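Local coordinates for lectin-like protein (Entamoeba histolytica HM-1:IMSS-A, PDB 5ZBT), which probably binds D-mannose-type sugars through this legume lectin-like domain, one part of a longer membrane protein resembling ERGIC-53, though its actual function is not established, at residues V24-L28 and S29-P33; L139-D142 and G143-I146. All coordinates share one frame; numbering follows the deposited sequence.

Contacts 1 and 2 are both local turns within the one legume lectin-like domain, a beta sandwich of two seven-stranded antiparallel sheets. Contact 1 comes first along the chain, in the loop that leads into helix 36-42, and leans on strand 220-231 of one sheet. Contact 2 follows much later in the sequence. Their centres are 29 Å apart, on opposite sides of the chain's centre, and their nearest atoms stay about 17 Å from each other. They therefore do not touch: one lies in the N-terminal lead-in, docked on strand 220-231, the other lies where strand 135-142 of the opposite sheet leads toward the loop before 153-158.

Contact 1: residues V24-L28 and S29-P33; sequences VVDVL and SFREP
D26 and S29 meet through two hydrogen bonds, one to each oxygen of the aspartate. The hydroxyl OG of S29 donates to D26 OD2 over a short 2.6 Å, arriving at the syn lone pair, the one facing the other carboxylate oxygen. The backbone N of S29 donates to D26 OD1 at 3.0 Å, coming down from above the carboxylate plane. OD1 takes a second bond on that same face, from L28 N at 2.9 Å, with an N-H...O angle of 162°; this closes an Asx turn. With CG anti to the backbone N (chi1 -177°), D26 turns its carboxylate toward the backbone N-H groups of L28 and S29.

OD2 is shared too. R31 comes in from the opposite direction, and its NH1 forms a salt bridge to D26 OD2 at 3.0 Å, with guanidinium and carboxylate turned almost perpendicular, 78° apart. S29 CB lies 3.4 Å above one face of the guanidinium, near its rim, so the serine touches the arginine as well as bonding the aspartate. Two N-H groups, a hydroxyl and a cation around one carboxylate would probably stabilise its negative charge. A water 2.9 Å from both D26 O and S29 O probably links the two carbonyls, though other acceptors compete for its protons.

S29 OG also accepts from Y229 N, and F30 pairs through its backbone with L227, which docks the turn onto strand 220-231, where D26 packs on Y229 and R31 on H228. On the helix 36-42 side, N38 ND2 holds S29 O and F30 rests against V39.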
ATOM      1  N   VAL A  24      -6.370 -22.663   4.335  1.00 37.72           N
ATOM      2  CA  VAL A  24      -5.772 -21.557   5.080  1.00 47.79           C
ATOM      3  C   VAL A  24      -6.840 -20.536   5.448  1.00 43.55           C
ATOM      4  O   VAL A  24      -7.773 -20.283   4.675  1.00 39.48           O
ATOM      5  CB  VAL A  24      -4.635 -20.870   4.291  1.00 38.09           C
ATOM      6  N   VAL A  25      -6.682 -19.941   6.630  1.00 41.22           N
ATOM      7  CA  VAL A  25      -7.519 -18.836   7.094  1.00 43.69           C
ATOM      8  C   VAL A  25      -6.888 -17.537   6.595  1.00 37.75           C
ATOM      9  O   VAL A  25      -5.880 -17.080   7.134  1.00 38.48           O
ATOM     10  CB  VAL A  25      -7.655 -18.838   8.616  1.00 41.88           C
ATOM     11  CG1 VAL A  25      -8.579 -17.702   9.060  1.00 30.78           C
ATOM     12  CG2 VAL A  25      -8.142 -20.209   9.124  1.00 35.30           C
ATOM     13  N   ASP A  26      -7.503 -16.929   5.573  1.00 40.61           N
ATOM     14  CA  ASP A  26      -7.005 -15.711   4.923  1.00 26.61           C
ATOM     15  C   ASP A  26      -7.551 -14.488   5.662  1.00 26.47           C
ATOM     16  O   ASP A  26      -8.747 -14.189   5.587  1.00 25.56           O
ATOM     17  CB  ASP A  26      -7.428 -15.711   3.454  1.00 20.28           C
ATOM     18  CG  ASP A  26      -6.897 -14.525   2.663  1.00 22.57           C
ATOM     19  OD1 ASP A  26      -6.385 -13.556   3.265  1.00 23.90           O
ATOM     20  OD2 ASP A  26      -6.998 -14.572   1.415  1.00 16.30           O
ATOM     21  N   VAL A  27      -6.677 -13.762   6.354  1.00 22.49           N
ATOM     22  CA  VAL A  27      -7.098 -12.600   7.123  1.00 20.52           C
ATOM     23  C   VAL A  27      -6.621 -11.302   6.480  1.00 21.85           C
ATOM     24  O   VAL A  27      -6.509 -10.278   7.160  1.00 19.20           O
ATOM     25  CB  VAL A  27      -6.624 -12.687   8.582  1.00 26.74           C
ATOM     26  CG1 VAL A  27      -7.194 -13.932   9.264  1.00 20.15           C
ATOM     27  CG2 VAL A  27      -5.111 -12.672   8.632  1.00 19.77           C
ATOM     28  N   LEU A  28      -6.331 -11.329   5.180  1.00 19.98           N
ATOM     29  CA  LEU A  28      -5.847 -10.162   4.456  1.00 17.96           C
ATOM     30  C   LEU A  28      -6.721  -9.778   3.275  1.00 17.74           C
ATOM     31  O   LEU A  28      -6.917  -8.590   3.015  1.00 18.68           O
ATOM     32  CB  LEU A  28      -4.411 -10.410   3.947  1.00 15.47           C
ATOM     33  CG  LEU A  28      -3.348 -10.820   4.961  1.00 15.75           C
ATOM     34  CD1 LEU A  28      -1.972 -11.007   4.313  1.00  9.67           C
ATOM     35  CD2 LEU A  28      -3.271  -9.803   6.100  1.00 11.83           C
ATOM     36  N   SER A  29      -7.229 -10.756   2.534  1.00 17.79           N
ATOM     37  CA  SER A  29      -7.816 -10.492   1.233  1.00 18.38           C
ATOM     38  C   SER A  29      -9.190  -9.862   1.355  1.00 17.74           C
ATOM     39  O   SER A  29      -9.958 -10.190   2.261  1.00 19.48           O
ATOM     40  CB  SER A  29      -7.935 -11.782   0.428  1.00 18.56           C
ATOM     41  OG  SER A  29      -6.657 -12.288   0.121  1.00 18.21           O
ATOM     42  N   PHE A  30      -9.489  -8.943   0.438  1.00 16.43           N
ATOM     43  CA  PHE A  30     -10.867  -8.654   0.063  1.00 15.20           C
ATOM     44  C   PHE A  30     -10.925  -8.563  -1.453  1.00 18.18           C
ATOM     45  O   PHE A  30     -10.199  -7.773  -2.068  1.00 19.95           O
ATOM     46  CB  PHE A  30     -11.421  -7.387   0.724  1.00 18.05           C
ATOM     47  CG  PHE A  30     -10.521  -6.186   0.653  1.00 15.72           C
ATOM     48  CD1 PHE A  30      -9.552  -5.966   1.629  1.00 15.23           C
ATOM     49  CD2 PHE A  30     -10.711  -5.223  -0.327  1.00 15.12           C
ATOM     50  CE1 PHE A  30      -8.748  -4.839   1.591  1.00 15.72           C
ATOM     51  CE2 PHE A  30      -9.919  -4.084  -0.374  1.00 13.94           C
ATOM     52  CZ  PHE A  30      -8.931  -3.893   0.582  1.00 12.85           C
ATOM     53  N   ARG A  31     -11.762  -9.395  -2.044  1.00 21.56           N
ATOM     54  CA  ARG A  31     -11.848  -9.574  -3.480  1.00 27.87           C
ATOM     55  C   ARG A  31     -13.148  -8.983  -4.004  1.00 31.98           C
ATOM     56  O   ARG A  31     -14.051  -8.630  -3.241  1.00 28.87           O
ATOM     57  CB  ARG A  31     -11.738 -11.062  -3.832  1.00 32.03           C
ATOM     58  CG  ARG A  31     -10.436 -11.692  -3.334  1.00 31.04           C
ATOM     59  CD  ARG A  31     -10.374 -13.193  -3.583  1.00 39.89           C
ATOM     60  NE  ARG A  31      -9.599 -13.862  -2.537  1.00 52.81           N
ATOM     61  CZ  ARG A  31     -10.099 -14.241  -1.360  1.00 48.42           C
ATOM     62  NH1 ARG A  31      -9.319 -14.831  -0.459  1.00 31.56           N
ATOM     63  NH2 ARG A  31     -11.383 -14.026  -1.083  1.00 45.62           N
ATOM     64  N   GLU A  32     -13.222  -8.872  -5.347  1.00 41.67           N
ATOM     65  CA  GLU A  32     -14.377  -8.376  -6.095  1.00 42.26           C
ATOM     66  C   GLU A  32     -15.384  -9.500  -6.307  1.00 47.14           C
ATOM     67  O   GLU A  32     -15.003 -10.586  -6.765  1.00 48.55           O
ATOM     68  CB  GLU A  32     -13.949  -7.815  -7.443  1.00 46.22           C
ATOM     69  CG  GLU A  32     -13.126  -6.536  -7.367  1.00 43.21           C
ATOM     70  CD  GLU A  32     -13.214  -5.706  -8.654  1.00 48.85           C
ATOM     71  OE1 GLU A  32     -12.194  -5.611  -9.386  1.00 50.31           O
ATOM     72  OE2 GLU A  32     -14.309  -5.157  -8.934  1.00 38.54           O
ATOM     73  N   PRO A  33     -16.672  -9.283  -5.993  1.00 51.12           N
ATOM     74  CA  PRO A  33     -17.196  -8.012  -5.476  1.00 47.96           C
ATOM     75  C   PRO A  33     -16.953  -7.834  -3.968  1.00 40.01           C
ATOM     76  O   PRO A  33     -16.913  -8.826  -3.234  1.00 37.49           O
ATOM     77  CB  PRO A  33     -18.692  -8.114  -5.781  1.00 47.95           C
ATOM     78  CG  PRO A  33     -18.981  -9.592  -5.646  1.00 48.49           C
ATOM     79  CD  PRO A  33     -17.722 -10.317  -6.092  1.00 49.30           C
TER
HETATM   80  O   HOH W   1     -10.393 -12.690   3.697  1.00 21.46           O

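Contact 2: residues L139-D142 and G143-I146; sequences LKND and GVDI
The flat amide of N141 lies between its own strand and the returning backbone of V144, with I146 laid over one face. I146 CG2 sits almost directly above the amide carbon, 3.4 Å from N141 CG. At the rim of the amide, ND2 donates to V144 O at 2.8 Å; this bond runs in the plane of both groups. OD1 accepts from V144 N at 3.0 Å, the donor tilted 26° from the carbonyl plane and displaced to the side away from I146 CG2. N141 CG stands anti to the backbone N (chi1 -169°), which carries the amide out over the turn to V144. One side chain thus grips both the N-H and the C=O of a single residue, and the two bonds fix the rotation of the amide.

Farther down the turn, L139 and I146 reach for each other tip to tip, CD2 of L139 against CD1 of I146 at 3.6 Å. Between these residues G143 takes a left-handed backbone conformation that carries the chain round, so 143-146 heads back at 139° to the strand.

Strand 135-142 is held by backbone bonds through N141 to G121 and through L139 to G123 on one flank, and through K140 to M153 of strand 153-158 on the other; G143 bonds Y119 in the same way. Y119 packs on N141, and L139 rests on P151 and Y154.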
ATOM      1  N   LEU A 139      10.770   1.916   1.850  1.00 18.15           N
ATOM      2  CA  LEU A 139      11.452   2.542   2.972  1.00 15.34           C
ATOM      3  C   LEU A 139      11.397   1.566   4.135  1.00 15.81           C
ATOM      4  O   LEU A 139      10.339   1.403   4.748  1.00 16.49           O
ATOM      5  CB  LEU A 139      10.779   3.858   3.340  1.00 13.97           C
ATOM      6  CG  LEU A 139      11.644   4.885   4.056  1.00 20.42           C
ATOM      7  CD1 LEU A 139      12.932   4.992   3.327  1.00 24.19           C
ATOM      8  CD2 LEU A 139      10.959   6.220   4.038  1.00 22.58           C
ATOM      9  N   LYS A 140      12.516   0.914   4.434  1.00 15.38           N
ATOM     10  CA  LYS A 140      12.602   0.046   5.603  1.00 15.47           C
ATOM     11  C   LYS A 140      13.105   0.859   6.786  1.00 15.25           C
ATOM     12  O   LYS A 140      14.107   1.570   6.675  1.00 17.76           O
ATOM     13  CB  LYS A 140      13.523  -1.149   5.360  1.00 14.48           C
ATOM     14  CG  LYS A 140      13.593  -2.117   6.529  1.00 14.33           C
ATOM     15  CD  LYS A 140      14.161  -3.453   6.098  1.00 14.34           C
ATOM     16  CE  LYS A 140      13.896  -4.535   7.144  1.00 19.47           C
ATOM     17  NZ  LYS A 140      14.768  -4.375   8.362  1.00 16.32           N
ATOM     18  N   ASN A 141      12.399   0.754   7.904  1.00 12.85           N
ATOM     19  CA  ASN A 141      12.668   1.520   9.110  1.00 14.18           C
ATOM     20  C   ASN A 141      12.886   0.566  10.278  1.00 16.56           C
ATOM     21  O   ASN A 141      12.219  -0.471  10.384  1.00 17.88           O
ATOM     22  CB  ASN A 141      11.501   2.482   9.407  1.00 16.13           C
ATOM     23  CG  ASN A 141      11.828   3.500  10.496  1.00 19.31           C
ATOM     24  OD1 ASN A 141      12.908   3.467  11.111  1.00 14.69           O
ATOM     25  ND2 ASN A 141      10.891   4.433  10.728  1.00 17.08           N
ATOM     26  N   ASP A 142      13.827   0.918  11.147  1.00 19.81           N
ATOM     27  CA  ASP A 142      14.157   0.142  12.337  1.00 22.99           C
ATOM     28  C   ASP A 142      13.708   0.862  13.613  1.00 21.51           C
ATOM     29  O   ASP A 142      14.389   0.834  14.636  1.00 22.33           O
ATOM     30  CB  ASP A 142      15.659  -0.148  12.365  1.00 26.75           C
ATOM     31  CG  ASP A 142      16.042  -1.187  13.422  1.00 42.48           C
ATOM     32  OD1 ASP A 142      15.174  -2.033  13.770  1.00 41.70           O
ATOM     33  OD2 ASP A 142      17.203  -1.144  13.913  1.00 44.14           O
ATOM     34  N   GLY A 143      12.566   1.541  13.565  1.00 22.43           N
ATOM     35  CA  GLY A 143      12.086   2.270  14.727  1.00 15.97           C
ATOM     36  C   GLY A 143      12.682   3.648  14.965  1.00 23.31           C
ATOM     37  O   GLY A 143      12.684   4.127  16.105  1.00 20.89           O
ATOM     38  N   VAL A 144      13.167   4.326  13.928  1.00 21.75           N
ATOM     39  CA  VAL A 144      13.722   5.662  14.094  1.00 23.27           C
ATOM     40  C   VAL A 144      12.906   6.658  13.279  1.00 25.43           C
ATOM     41  O   VAL A 144      12.098   6.296  12.420  1.00 20.51           O
ATOM     42  CB  VAL A 144      15.211   5.740  13.695  1.00 27.50           C
ATOM     43  CG1 VAL A 144      16.009   4.616  14.351  1.00 13.67           C
ATOM     44  CG2 VAL A 144      15.351   5.704  12.171  1.00 17.25           C
ATOM     45  N   ASP A 145      13.147   7.936  13.556  1.00 27.26           N
ATOM     46  CA  ASP A 145      12.524   9.034  12.825  1.00 25.98           C
ATOM     47  C   ASP A 145      13.241   9.155  11.486  1.00 29.23           C
ATOM     48  O   ASP A 145      14.258   9.838  11.355  1.00 30.44           O
ATOM     49  CB  ASP A 145      12.604  10.321  13.634  1.00 25.32           C
ATOM     50  CG  ASP A 145      11.741  11.433  13.066  1.00 31.29           C
ATOM     51  OD1 ASP A 145      11.329  11.355  11.885  1.00 34.42           O
ATOM     52  OD2 ASP A 145      11.472  12.395  13.817  1.00 31.70           O
ATOM     53  N   ILE A 146      12.698   8.484  10.465  1.00 31.38           N
ATOM     54  CA  ILE A 146      13.350   8.444   9.156  1.00 24.38           C
ATOM     55  C   ILE A 146      13.146   9.719   8.361  1.00 29.95           C
ATOM     56  O   ILE A 146      13.593   9.797   7.209  1.00 40.05           O
ATOM     57  CB  ILE A 146      12.884   7.230   8.321  1.00 26.05           C
ATOM     58  CG1 ILE A 146      11.360   7.111   8.303  1.00 18.22           C
ATOM     59  CG2 ILE A 146      13.501   5.951   8.860  1.00 20.55           C
ATOM     60  CD1 ILE A 146      10.704   7.819   7.202  1.00 17.99           C
TER